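Local coordinates for protein macrolide 2'-phosphotransferase MphH (Brachybacterium faecium, PDB 5UXD) that binds the macrolide antibiotic azithromycin and probably confers resistance by transferring a phosphate group to the 2'-hydroxyl of such drugs, at residues P81-S86 with I91-L96; A166-A171 with A285-A290; F231-A236 with G258-C263. All blocks are in the same frame, centred on the assembly; numbering follows the deposited sequence. Where two conformers were deposited one is given.

Contact 1. Residues P81-S86 with I91-L96; sequences PDWRIS and IAYPLL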
loop_
_atom_site.group_PDB
_atom_site.type_symbol
_atom_site.label_atom_id
_atom_site.label_comp_id
_atom_site.label_asym_id
_atom_site.label_seq_id
_atom_site.Cartn_x
_atom_site.Cartn_y
_atom_site.Cartn_z
ATOM N N PRO A 81 11.922 4.508 -1.211
ATOM C CA PRO A 81 12.366 5.550 -2.149
ATOM C C PRO A 81 13.021 6.736 -1.454
ATOM O O PRO A 81 12.583 7.183 -0.391
ATOM C CB PRO A 81 11.074 5.956 -2.853
ATOM C CG PRO A 81 10.279 4.680 -2.873
ATOM C CD PRO A 81 10.580 3.999 -1.552
ATOM N N ASP A 82 14.093 7.234 -2.064
ATOM C CA ASP A 82 14.888 8.348 -1.561
ATOM C C ASP A 82 14.707 9.513 -2.532
ATOM O O ASP A 82 15.445 9.639 -3.508
ATOM C CB ASP A 82 16.357 7.936 -1.422
ATOM C CG ASP A 82 17.275 9.095 -1.062
ATOM O OD1 ASP A 82 16.814 10.055 -0.408
ATOM O OD2 ASP A 82 18.476 9.034 -1.419
ATOM N N TRP A 83 13.727 10.376 -2.252
ATOM C CA TRP A 83 13.357 11.445 -3.181
ATOM C C TRP A 83 14.440 12.513 -3.175
ATOM O O TRP A 83 14.492 13.358 -2.282
ATOM C CB TRP A 83 12.010 12.049 -2.799
ATOM C CG TRP A 83 10.847 11.148 -3.017
ATOM C CD1 TRP A 83 10.879 9.826 -3.370
ATOM C CD2 TRP A 83 9.457 11.500 -2.903
ATOM N NE1 TRP A 83 9.599 9.343 -3.473
ATOM C CE2 TRP A 83 8.711 10.350 -3.202
ATOM C CE3 TRP A 83 8.778 12.683 -2.586
ATOM C CZ2 TRP A 83 7.310 10.336 -3.180
ATOM C CZ3 TRP A 83 7.391 12.675 -2.576
ATOM C CH2 TRP A 83 6.672 11.510 -2.875
ATOM N N ARG A 84 15.309 12.493 -4.176
ATOM C CA ARG A 84 16.353 13.505 -4.255
ATOM C C ARG A 84 15.889 14.772 -4.956
ATOM O O ARG A 84 16.557 15.808 -4.837
ATOM C CB ARG A 84 17.585 12.937 -4.956
ATOM C CG ARG A 84 17.928 11.523 -4.546
ATOM C CD ARG A 84 18.822 11.505 -3.319
ATOM N NE ARG A 84 19.663 10.309 -3.266
ATOM C CZ ARG A 84 20.724 10.100 -4.039
ATOM N NH1 ARG A 84 21.094 11.017 -4.923
ATOM N NH2 ARG A 84 21.424 8.977 -3.928
ATOM N N ILE A 85 14.782 14.695 -5.697
ATOM C CA ILE A 85 14.106 15.839 -6.303
ATOM C C ILE A 85 12.626 15.700 -5.957
ATOM O O ILE A 85 12.038 14.631 -6.167
ATOM C CB ILE A 85 14.317 15.894 -7.831
ATOM C CG1 ILE A 85 15.813 15.970 -8.194
ATOM C CG2 ILE A 85 13.578 17.085 -8.444
ATOM C CD1 ILE A 85 16.092 15.517 -9.606
ATOM N N SER A 86 12.035 16.759 -5.394
ATOM C CA SER A 86 10.601 16.775 -5.070
ATOM C C SER A 86 10.043 18.172 -5.341
ATOM O O SER A 86 10.175 19.077 -4.504
ATOM C CB SER A 86 10.344 16.348 -3.632
ATOM O OG SER A 86 8.950 16.234 -3.405
ATOM N N ILE A 91 9.234 14.528 -9.395
ATOM C CA ILE A 91 9.727 13.772 -8.253
ATOM C C ILE A 91 10.658 12.694 -8.798
ATOM O O ILE A 91 10.281 11.955 -9.710
ATOM C CB ILE A 91 8.561 13.164 -7.447
ATOM C CG1 ILE A 91 7.715 14.285 -6.821
ATOM C CG2 ILE A 91 9.065 12.126 -6.411
ATOM C CD1 ILE A 91 6.293 13.848 -6.380
ATOM N N ALA A 92 11.880 12.615 -8.268
ATOM C CA ALA A 92 12.850 11.676 -8.827
ATOM C C ALA A 92 13.627 10.977 -7.725
ATOM O O ALA A 92 14.020 11.607 -6.741
ATOM C CB ALA A 92 13.836 12.371 -9.768
ATOM N N TYR A 93 13.887 9.684 -7.904
ATOM C CA TYR A 93 14.651 8.958 -6.897
ATOM C C TYR A 93 15.382 7.793 -7.546
ATOM O O TYR A 93 14.952 7.283 -8.583
ATOM C CB TYR A 93 13.741 8.465 -5.762
ATOM C CG TYR A 93 12.538 7.672 -6.210
ATOM C CD1 TYR A 93 11.338 8.306 -6.514
ATOM C CD2 TYR A 93 12.598 6.285 -6.318
ATOM C CE1 TYR A 93 10.237 7.580 -6.921
ATOM C CE2 TYR A 93 11.500 5.557 -6.724
ATOM C CZ TYR A 93 10.324 6.211 -7.025
ATOM O OH TYR A 93 9.226 5.492 -7.427
ATOM N N PRO A 94 16.488 7.342 -6.949
ATOM C CA PRO A 94 17.186 6.166 -7.482
ATOM C C PRO A 94 16.298 4.931 -7.480
ATOM O O PRO A 94 15.519 4.697 -6.550
ATOM C CB PRO A 94 18.379 5.999 -6.532
ATOM C CG PRO A 94 18.613 7.371 -5.965
ATOM C CD PRO A 94 17.242 8.000 -5.865
ATOM N N LEU A 95 16.425 4.135 -8.546
ATOM C CA LEU A 95 15.728 2.862 -8.629
ATOM C C LEU A 95 16.160 1.955 -7.484
ATOM O O LEU A 95 17.355 1.805 -7.201
ATOM C CB LEU A 95 16.017 2.192 -9.978
ATOM C CG LEU A 95 15.324 0.849 -10.233
ATOM C CD1 LEU A 95 13.842 1.056 -10.500
ATOM C CD2 LEU A 95 15.977 0.098 -11.395
ATOM N N LEU A 96 15.200 1.387 -6.817
ATOM C CA LEU A 96 15.508 0.454 -5.747
ATOM C C LEU A 96 15.865 -0.921 -6.309
ATOM O O LEU A 96 15.311 -1.348 -7.322
ATOM C CB LEU A 96 14.320 0.347 -4.808
ATOM C CG LEU A 96 14.122 1.664 -4.054
ATOM C CD1 LEU A 96 13.004 1.570 -3.051
ATOM C CD2 LEU A 96 15.431 2.038 -3.366
HETATM O O HOH W 1 15.489 5.558 -4.021
#
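Ala92 O is gripped by two successive backbone amides, of Arg84 and Ile85, which makes a classic beta bulge in the hairpin of strands 85-86 and 91-94. Arg84 N lies 3.0 Å from Ala92 O on a bent, weak bond. Ile85 N points at the same Ala92 O more directly, but at 3.3 Å this bond is weak too. Ala92 N answers with a sound bond of 2.9 Å to Ile85 O, while the small Ala92 methyl packs against the Ile85 side chain. The branched Ile91 sends its CG2 over the Trp83 indole, 3.7 Å from the centroid of the six-membered ring, in a CH-pi contact. Tyr93 takes the torsion that sets CG between backbone N and carbonyl carbon (chi1 53°), which lays its ring alongside both Pro81 and Trp83. Pro81 CB, on a rigid ring, lies over one Tyr93 face, 3.9 Å from the centroid, a CH-pi contact; the indole is nearly parallel to Tyr93 (planes at 20°) but slid aside with little overlap. Tyr93 and Leu96 bind GDP in another structure of this protein, and Trp83 touches Arg51 of that site, so the hairpin and the residues after it hold part of the nucleotide pocket of this kinase-like fold. One water joins the two segments beyond the bulge, accepting from Asp82 N at 2.9 Å and donating to Pro94 O at 2.7 Å.

Contact 2. Residues A166-A171 with A285-A290; sequences AEFEIA and AHREAA
Glu167 and Arg287 form a salt bridge that, with a cation-pi contact between Phe168 and the same arginine, pins residues 166-171 to helix 284-294 in the helical lobe of the kinase-like fold. Arg287 NH2 meets Glu167 OE1 at 2.7 Å with a bent N-H...O angle of 130°. The carboxylate offers its anti lone pair, and the oxygen lies close to the guanidinium plane although the two flat groups stand almost perpendicular. Against Phe168 the guanidinium is instead nearly parallel, its plane turned by only 14°; it lies alongside the ring, shifted past its rim, so the cation-pi contact is off-centre, with Arg287 CZ 5.0 Å from the ring centroid. A long, flexible arginine suits both tasks: CG stands opposite the backbone N (chi1 179°), and a turn at chi3 presents the charged end to Glu167. A water accepts from Arg287 NE and donates to Glu167 O, tying the guanidinium to the backbone carbonyl next to the salt bridge.

The aliphatic part of Arg287 works as well, with CG 3.7 Å from Phe168 CE2. That corner of the ring points at the helix backbone, Arg287 O lying in the ring plane 3.5 Å from Phe168 CE2. Farther out, Ala278, Ala291 and Leu294 hold Phe168 buried between helices 270-281 and 284-294. Tyr274 of the azithromycin pocket touches Ala289 and Ala290, consistent with helix 284-294 backing that wall. The short Ala290 side chain lets the helix come close, with Ala290 CB 4.0 Å from Phe168 CE2.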
loop_
_atom_site.group_PDB
_atom_site.type_symbol
_atom_site.label_atom_id
_atom_site.label_comp_id
_atom_site.label_asym_id
_atom_site.label_seq_id
_atom_site.Cartn_x
_atom_site.Cartn_y
_atom_site.Cartn_z
ATOM N N ALA A 166 -26.293 3.371 4.106
ATOM C CA ALA A 166 -27.269 4.411 3.805
ATOM C C ALA A 166 -27.327 4.752 2.323
ATOM O O ALA A 166 -28.354 5.254 1.858
ATOM C CB ALA A 166 -26.961 5.678 4.605
ATOM N N GLU A 167 -26.255 4.500 1.573
ATOM C CA GLU A 167 -26.224 4.823 0.156
ATOM C C GLU A 167 -26.337 3.613 -0.758
ATOM O O GLU A 167 -26.666 3.788 -1.935
ATOM C CB GLU A 167 -24.935 5.582 -0.184
ATOM C CG GLU A 167 -24.843 6.948 0.461
ATOM C CD GLU A 167 -25.630 7.980 -0.311
ATOM O OE1 GLU A 167 -25.772 7.806 -1.543
ATOM O OE2 GLU A 167 -26.098 8.960 0.304
ATOM N N PHE A 168 -26.094 2.404 -0.249
ATOM C CA PHE A 168 -26.087 1.188 -1.051
ATOM C C PHE A 168 -26.946 0.115 -0.399
ATOM O O PHE A 168 -27.032 0.030 0.826
ATOM C CB PHE A 168 -24.681 0.594 -1.203
ATOM C CG PHE A 168 -23.722 1.442 -1.975
ATOM C CD1 PHE A 168 -22.991 2.431 -1.338
ATOM C CD2 PHE A 168 -23.512 1.222 -3.328
ATOM C CE1 PHE A 168 -22.093 3.203 -2.028
ATOM C CE2 PHE A 168 -22.607 1.993 -4.030
ATOM C CZ PHE A 168 -21.897 2.986 -3.383
ATOM N N GLU A 169 -27.556 -0.726 -1.233
ATOM C CA GLU A 169 -28.155 -1.955 -0.735
ATOM C C GLU A 169 -27.049 -2.944 -0.387
ATOM O O GLU A 169 -26.140 -3.182 -1.188
ATOM C CB GLU A 169 -29.093 -2.552 -1.783
ATOM C CG GLU A 169 -30.305 -3.267 -1.211
ATOM C CD GLU A 169 -31.242 -2.332 -0.481
ATOM O OE1 GLU A 169 -31.452 -2.530 0.734
ATOM O OE2 GLU A 169 -31.766 -1.397 -1.121
ATOM N N ILE A 170 -27.105 -3.505 0.819
ATOM C CA ILE A 170 -26.120 -4.491 1.259
ATOM C C ILE A 170 -26.842 -5.808 1.505
ATOM O O ILE A 170 -27.836 -5.849 2.239
ATOM C CB ILE A 170 -25.364 -4.039 2.520
ATOM C CG1 ILE A 170 -24.678 -2.688 2.280
ATOM C CG2 ILE A 170 -24.344 -5.113 2.945
ATOM C CD1 ILE A 170 -23.963 -2.144 3.497
ATOM N N ALA A 171 -26.349 -6.874 0.883
ATOM C CA ALA A 171 -26.941 -8.190 1.074
ATOM C C ALA A 171 -26.957 -8.518 2.561
ATOM O O ALA A 171 -25.947 -8.296 3.243
ATOM C CB ALA A 171 -26.148 -9.249 0.306
ATOM N N ALA A 285 -19.450 4.876 -12.509
ATOM C CA ALA A 285 -18.837 3.568 -12.737
ATOM C C ALA A 285 -18.336 2.954 -11.434
ATOM O O ALA A 285 -18.425 1.734 -11.237
ATOM C CB ALA A 285 -17.702 3.688 -13.756
ATOM N N HIS A 286 -17.808 3.778 -10.525
ATOM C CA HIS A 286 -17.349 3.254 -9.244
ATOM C C HIS A 286 -18.525 2.847 -8.361
ATOM O O HIS A 286 -18.446 1.848 -7.634
ATOM C CB HIS A 286 -16.477 4.288 -8.528
ATOM C CG HIS A 286 -15.299 4.740 -9.331
ATOM N ND1 HIS A 286 -14.629 5.916 -9.074
ATOM C CD2 HIS A 286 -14.676 4.175 -10.392
ATOM C CE1 HIS A 286 -13.644 6.058 -9.943
ATOM N NE2 HIS A 286 -13.650 5.014 -10.756
ATOM N N ARG A 287 -19.615 3.619 -8.396
ATOM C CA ARG A 287 -20.806 3.249 -7.636
ATOM C C ARG A 287 -21.371 1.916 -8.117
ATOM O O ARG A 287 -21.792 1.078 -7.306
ATOM C CB ARG A 287 -21.860 4.354 -7.750
ATOM C CG ARG A 287 -23.150 4.060 -7.009
ATOM C CD ARG A 287 -24.129 5.226 -7.083
ATOM N NE ARG A 287 -24.806 5.424 -5.805
ATOM C CZ ARG A 287 -24.445 6.330 -4.899
ATOM N NH1 ARG A 287 -23.415 7.134 -5.134
ATOM N NH2 ARG A 287 -25.114 6.436 -3.755
ATOM N N GLU A 288 -21.369 1.690 -9.434
ATOM C CA GLU A 288 -21.889 0.433 -9.961
ATOM C C GLU A 288 -21.032 -0.750 -9.525
ATOM O O GLU A 288 -21.558 -1.818 -9.188
ATOM C CB GLU A 288 -21.976 0.490 -11.487
ATOM C CG GLU A 288 -23.257 1.125 -11.981
ATOM C CD GLU A 288 -24.470 0.532 -11.299
ATOM O OE1 GLU A 288 -24.643 -0.702 -11.367
ATOM O OE2 GLU A 288 -25.239 1.293 -10.679
ATOM N N ALA A 289 -19.708 -0.587 -9.536
ATOM C CA ALA A 289 -18.836 -1.681 -9.127
ATOM C C ALA A 289 -18.959 -1.958 -7.631
ATOM O O ALA A 289 -18.999 -3.122 -7.211
ATOM C CB ALA A 289 -17.386 -1.369 -9.499
ATOM N N ALA A 290 -19.028 -0.905 -6.812
ATOM C CA ALA A 290 -19.220 -1.099 -5.377
ATOM C C ALA A 290 -20.563 -1.754 -5.084
ATOM O O ALA A 290 -20.658 -2.638 -4.223
ATOM C CB ALA A 290 -19.105 0.237 -4.640
HETATM O O HOH W 2 -26.303 3.785 -4.755
#

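Contact 3. Residues F231-A236 with G258-C263; sequences FHQVSA and GLARHC. With ZIT (azithromycin), chain C.
Gln233 reaches across from helix 231-235 and lies along the groove between Ala260 and Cys263, residues one turn apart on helix 259-263. The contact belongs to the helical lobe, where it packs helix 230-235 against helix 259-268; the short helical segments cross almost at right angles (-86°), their axes approach to 9.3 Å, and one long side chain does most of the packing. Its CG lies opposite the backbone N (chi1 -164°), which aims the side chain at the other helix, and a bend at chi2 then lays the amide over that helix's surface. The inner part of the glutamine is apolar: Gln233 CB sits 3.7 Å from Cys263 CB, and Gln233 CG rests 4.0 Å from Ala260 CB. Small residues suit these two places because they admit the glutamine between them.

The amide carbon, Gln233 CD, comes to 3.4 Å from Ala260 O, yet no hydrogen bond joins the two segments. Gln233 OE1 and Ala260 O are both acceptors, 3.5 Å apart, and the amide oxygen finds its partner in Thr264 OG1, the next residue along the second helix. That bond probably fixes how the amide is turned. Beside it Val234 adds a looser touch, its CG1 4.2 Å from Cys263 O.

Phe231 points away from this interface and into the azithromycin pocket, where its CE1 meets the C17 methyl of the drug at 3.5 Å. Helix 230-235 thus carries a pocket residue on one side and a helix-helix contact on another. Around it, His232 packs on helices 119-133 and 238-250, Phe241 of the latter touches both Gln233 and Leu259, and Phe267, farther along helix 259-268, supports Phe231 and Val234.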
loop_
_atom_site.group_PDB
_atom_site.type_symbol
_atom_site.label_atom_id
_atom_site.label_comp_id
_atom_site.label_asym_id
_atom_site.label_seq_id
_atom_site.Cartn_x
_atom_site.Cartn_y
_atom_site.Cartn_z
ATOM N N PHE A 231 -2.920 -9.275 4.391
ATOM C CA PHE A 231 -2.799 -9.864 3.059
ATOM C C PHE A 231 -2.038 -11.185 3.109
ATOM O O PHE A 231 -2.380 -12.135 2.389
ATOM C CB PHE A 231 -2.151 -8.860 2.085
ATOM C CG PHE A 231 -2.936 -7.560 1.955
ATOM C CD1 PHE A 231 -4.149 -7.533 1.292
ATOM C CD2 PHE A 231 -2.486 -6.387 2.559
ATOM C CE1 PHE A 231 -4.887 -6.352 1.201
ATOM C CE2 PHE A 231 -3.221 -5.205 2.469
ATOM C CZ PHE A 231 -4.420 -5.194 1.789
ATOM N N HIS A 232 -1.022 -11.275 3.971
ATOM C CA HIS A 232 -0.359 -12.554 4.210
ATOM C C HIS A 232 -1.315 -13.562 4.845
ATOM O O HIS A 232 -1.332 -14.738 4.465
ATOM C CB HIS A 232 0.872 -12.338 5.091
ATOM C CG HIS A 232 1.834 -13.489 5.094
ATOM N ND1 HIS A 232 1.996 -14.315 6.182
ATOM C CD2 HIS A 232 2.668 -13.961 4.138
ATOM C CE1 HIS A 232 2.897 -15.241 5.905
ATOM N NE2 HIS A 232 3.319 -15.055 4.666
ATOM N N GLN A 233 -2.131 -13.114 5.805
ATOM C CA GLN A 233 -3.016 -14.038 6.497
ATOM C C GLN A 233 -4.014 -14.679 5.544
ATOM O O GLN A 233 -4.312 -15.878 5.667
ATOM C CB GLN A 233 -3.749 -13.334 7.642
ATOM C CG GLN A 233 -4.394 -14.307 8.642
ATOM C CD GLN A 233 -5.789 -14.767 8.201
ATOM O OE1 GLN A 233 -6.527 -14.007 7.577
ATOM N NE2 GLN A 233 -6.153 -16.002 8.534
ATOM N N VAL A 234 -4.537 -13.911 4.584
ATOM C CA VAL A 234 -5.559 -14.483 3.715
ATOM C C VAL A 234 -4.963 -15.355 2.608
ATOM O O VAL A 234 -5.683 -16.188 2.037
ATOM C CB VAL A 234 -6.464 -13.376 3.141
ATOM C CG1 VAL A 234 -7.259 -12.684 4.263
ATOM C CG2 VAL A 234 -5.646 -12.375 2.369
ATOM N N SER A 235 -3.662 -15.230 2.303
ATOM C CA SER A 235 -3.080 -15.944 1.170
ATOM C C SER A 235 -2.164 -17.099 1.553
ATOM O O SER A 235 -1.988 -18.019 0.745
ATOM C CB SER A 235 -2.300 -14.976 0.258
ATOM O OG SER A 235 -1.117 -14.481 0.877
ATOM N N ALA A 236 -1.604 -17.083 2.726
ATOM C CA ALA A 236 -0.623 -18.073 3.148
ATOM C C ALA A 236 -1.284 -19.185 3.959
ATOM O O ALA A 236 -2.282 -18.948 4.638
ATOM C CB ALA A 236 0.462 -17.399 3.993
ATOM N N GLY A 258 -6.971 -13.025 18.703
ATOM C CA GLY A 258 -7.884 -13.072 17.578
ATOM C C GLY A 258 -7.421 -12.325 16.337
ATOM O O GLY A 258 -8.248 -11.996 15.481
ATOM N N LEU A 259 -6.109 -12.078 16.212
ATOM C CA LEU A 259 -5.628 -11.269 15.091
ATOM C C LEU A 259 -5.873 -11.961 13.753
ATOM O O LEU A 259 -6.282 -11.303 12.789
ATOM C CB LEU A 259 -4.143 -10.937 15.258
ATOM C CG LEU A 259 -3.461 -9.972 14.268
ATOM C CD1 LEU A 259 -2.358 -9.175 14.965
ATOM C CD2 LEU A 259 -2.903 -10.710 13.074
ATOM N N ALA A 260 -5.633 -13.270 13.662
ATOM C CA ALA A 260 -5.829 -13.932 12.375
ATOM C C ALA A 260 -7.303 -13.906 11.989
ATOM O O ALA A 260 -7.641 -13.644 10.825
ATOM C CB ALA A 260 -5.281 -15.363 12.409
ATOM N N ARG A 261 -8.186 -14.124 12.970
ATOM C CA ARG A 261 -9.623 -14.032 12.731
ATOM C C ARG A 261 -9.989 -12.660 12.185
ATOM O O ARG A 261 -10.662 -12.544 11.154
ATOM C CB ARG A 261 -10.370 -14.332 14.037
ATOM C CG ARG A 261 -11.875 -14.060 14.037
ATOM C CD ARG A 261 -12.433 -14.061 15.477
ATOM N NE ARG A 261 -12.054 -15.270 16.208
ATOM C CZ ARG A 261 -11.860 -15.334 17.524
ATOM N NH1 ARG A 261 -12.011 -14.254 18.285
ATOM N NH2 ARG A 261 -11.512 -16.484 18.081
ATOM N N HIS A 262 -9.547 -11.608 12.884
ATOM C CA HIS A 262 -9.731 -10.218 12.472
ATOM C C HIS A 262 -9.288 -9.980 11.023
ATOM O O HIS A 262 -9.999 -9.329 10.247
ATOM C CB HIS A 262 -8.934 -9.330 13.444
ATOM C CG HIS A 262 -9.074 -7.855 13.213
ATOM N ND1 HIS A 262 -10.293 -7.215 13.167
ATOM C CD2 HIS A 262 -8.137 -6.889 13.063
ATOM C CE1 HIS A 262 -10.100 -5.919 12.978
ATOM N NE2 HIS A 262 -8.800 -5.694 12.909
ATOM N N CYS A 263 -8.116 -10.501 10.646
ATOM C CA CYS A 263 -7.586 -10.274 9.295
ATOM C C CYS A 263 -8.548 -10.778 8.222
ATOM O O CYS A 263 -8.809 -10.085 7.235
ATOM C CB CYS A 263 -6.221 -10.956 9.126
ATOM S SG CYS A 263 -4.843 -10.189 9.965
HETATM C C1 ZIT C . -6.460 -6.254 -3.420
HETATM C C2 ZIT C . -6.339 -4.732 -3.073
HETATM C C3 ZIT C . -7.619 -4.102 -3.567
HETATM C C4 ZIT C . -7.275 -3.539 -4.971
HETATM C C5 ZIT C . -8.471 -2.819 -5.618
HETATM C C6 ZIT C . -8.980 -3.668 -6.752
HETATM C C7 ZIT C . -8.133 -3.454 -8.027
HETATM C C8 ZIT C . -8.695 -4.346 -9.183
HETATM C C9 ZIT C . -7.754 -5.551 -9.463
HETATM N N10 ZIT C . -8.021 -6.699 -8.446
HETATM C C11 ZIT C . -6.854 -7.511 -8.151
HETATM C C12 ZIT C . -6.869 -7.896 -6.662
HETATM C C13 ZIT C . -5.557 -8.444 -6.094
HETATM C C14 ZIT C . -5.569 -8.268 -4.575
HETATM C C15 ZIT C . -4.450 -9.087 -3.962
HETATM C C16 ZIT C . -4.299 -8.745 -2.446
HETATM C C17 ZIT C . -6.014 -4.552 -1.622
HETATM C C18 ZIT C . -6.063 -2.650 -4.852
HETATM C C19 ZIT C . -10.448 -3.310 -7.019
HETATM C C20 ZIT C . -8.860 -3.543 -10.382
HETATM C C21 ZIT C . -9.180 -7.489 -8.886
HETATM C C22 ZIT C . -6.805 -8.743 -9.033
HETATM C C23 ZIT C . -4.329 -7.713 -6.660
HETATM O O1 ZIT C . -7.439 -6.883 -3.062
HETATM O O6 ZIT C . -8.914 -5.044 -6.409
HETATM O O12 ZIT C . -7.879 -8.842 -6.404
HETATM O O13 ZIT C . -5.461 -9.849 -6.405
HETATM O O14 ZIT C . -5.350 -6.889 -4.225
HETATM C C1A ZIT C . -8.579 -0.433 -5.412
HETATM C C2A ZIT C . -7.918 0.855 -5.856
HETATM C C3A ZIT C . -8.355 1.966 -4.970
HETATM C C4A ZIT C . -9.827 2.067 -4.948
HETATM C C5A ZIT C . -10.545 0.729 -4.736
HETATM C C6A ZIT C . -11.989 0.828 -5.009
HETATM C C7A ZIT C . -8.218 3.624 -6.732
HETATM C C8A ZIT C . -7.971 4.338 -4.482
HETATM O O1A ZIT C . -8.080 -1.541 -6.114
HETATM O O2A ZIT C . -6.493 0.744 -5.830
HETATM N N3A ZIT C . -7.728 3.245 -5.434
HETATM O O5A ZIT C . -10.032 -0.346 -5.597
HETATM C C1B ZIT C . -9.150 -3.614 -1.774
HETATM C C2B ZIT C . -9.096 -2.847 -0.477
HETATM C C3B ZIT C . -9.747 -1.513 -0.556
HETATM C C4B ZIT C . -11.120 -1.630 -1.101
HETATM C C5B ZIT C . -11.096 -2.298 -2.448
HETATM C C6B ZIT C . -12.507 -2.347 -2.956
HETATM C C7B ZIT C . -9.782 -0.886 0.893
HETATM C C8B ZIT C . -7.945 0.068 -0.916
HETATM O O1B ZIT C . -8.179 -3.100 -2.676
HETATM O O3B ZIT C . -9.013 -0.665 -1.465
HETATM O O4B ZIT C . -11.650 -0.307 -1.338
HETATM O O5B ZIT C . -10.502 -3.648 -2.414
#

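Overall arrangement
From the N terminus, contact 1 closes first and over the shortest span, turning strands 85-86 and 91-94 into a hairpin at the edge of the N-terminal sheet. The chain then builds the helical region, where residues 166-171 open contact 2. Before that contact closes at residues 285-290, more than a hundred residues later, contact 3 both opens and closes, so it lies wholly within the larger loop. Contacts 2 and 3 both join parts of the helical lobe, their nearest atoms about 17 Å apart, with the azithromycin pocket of Phe231 and Tyr274 near both. Contact 1 lies across the chain's centre from them, holding part of the nucleotide site.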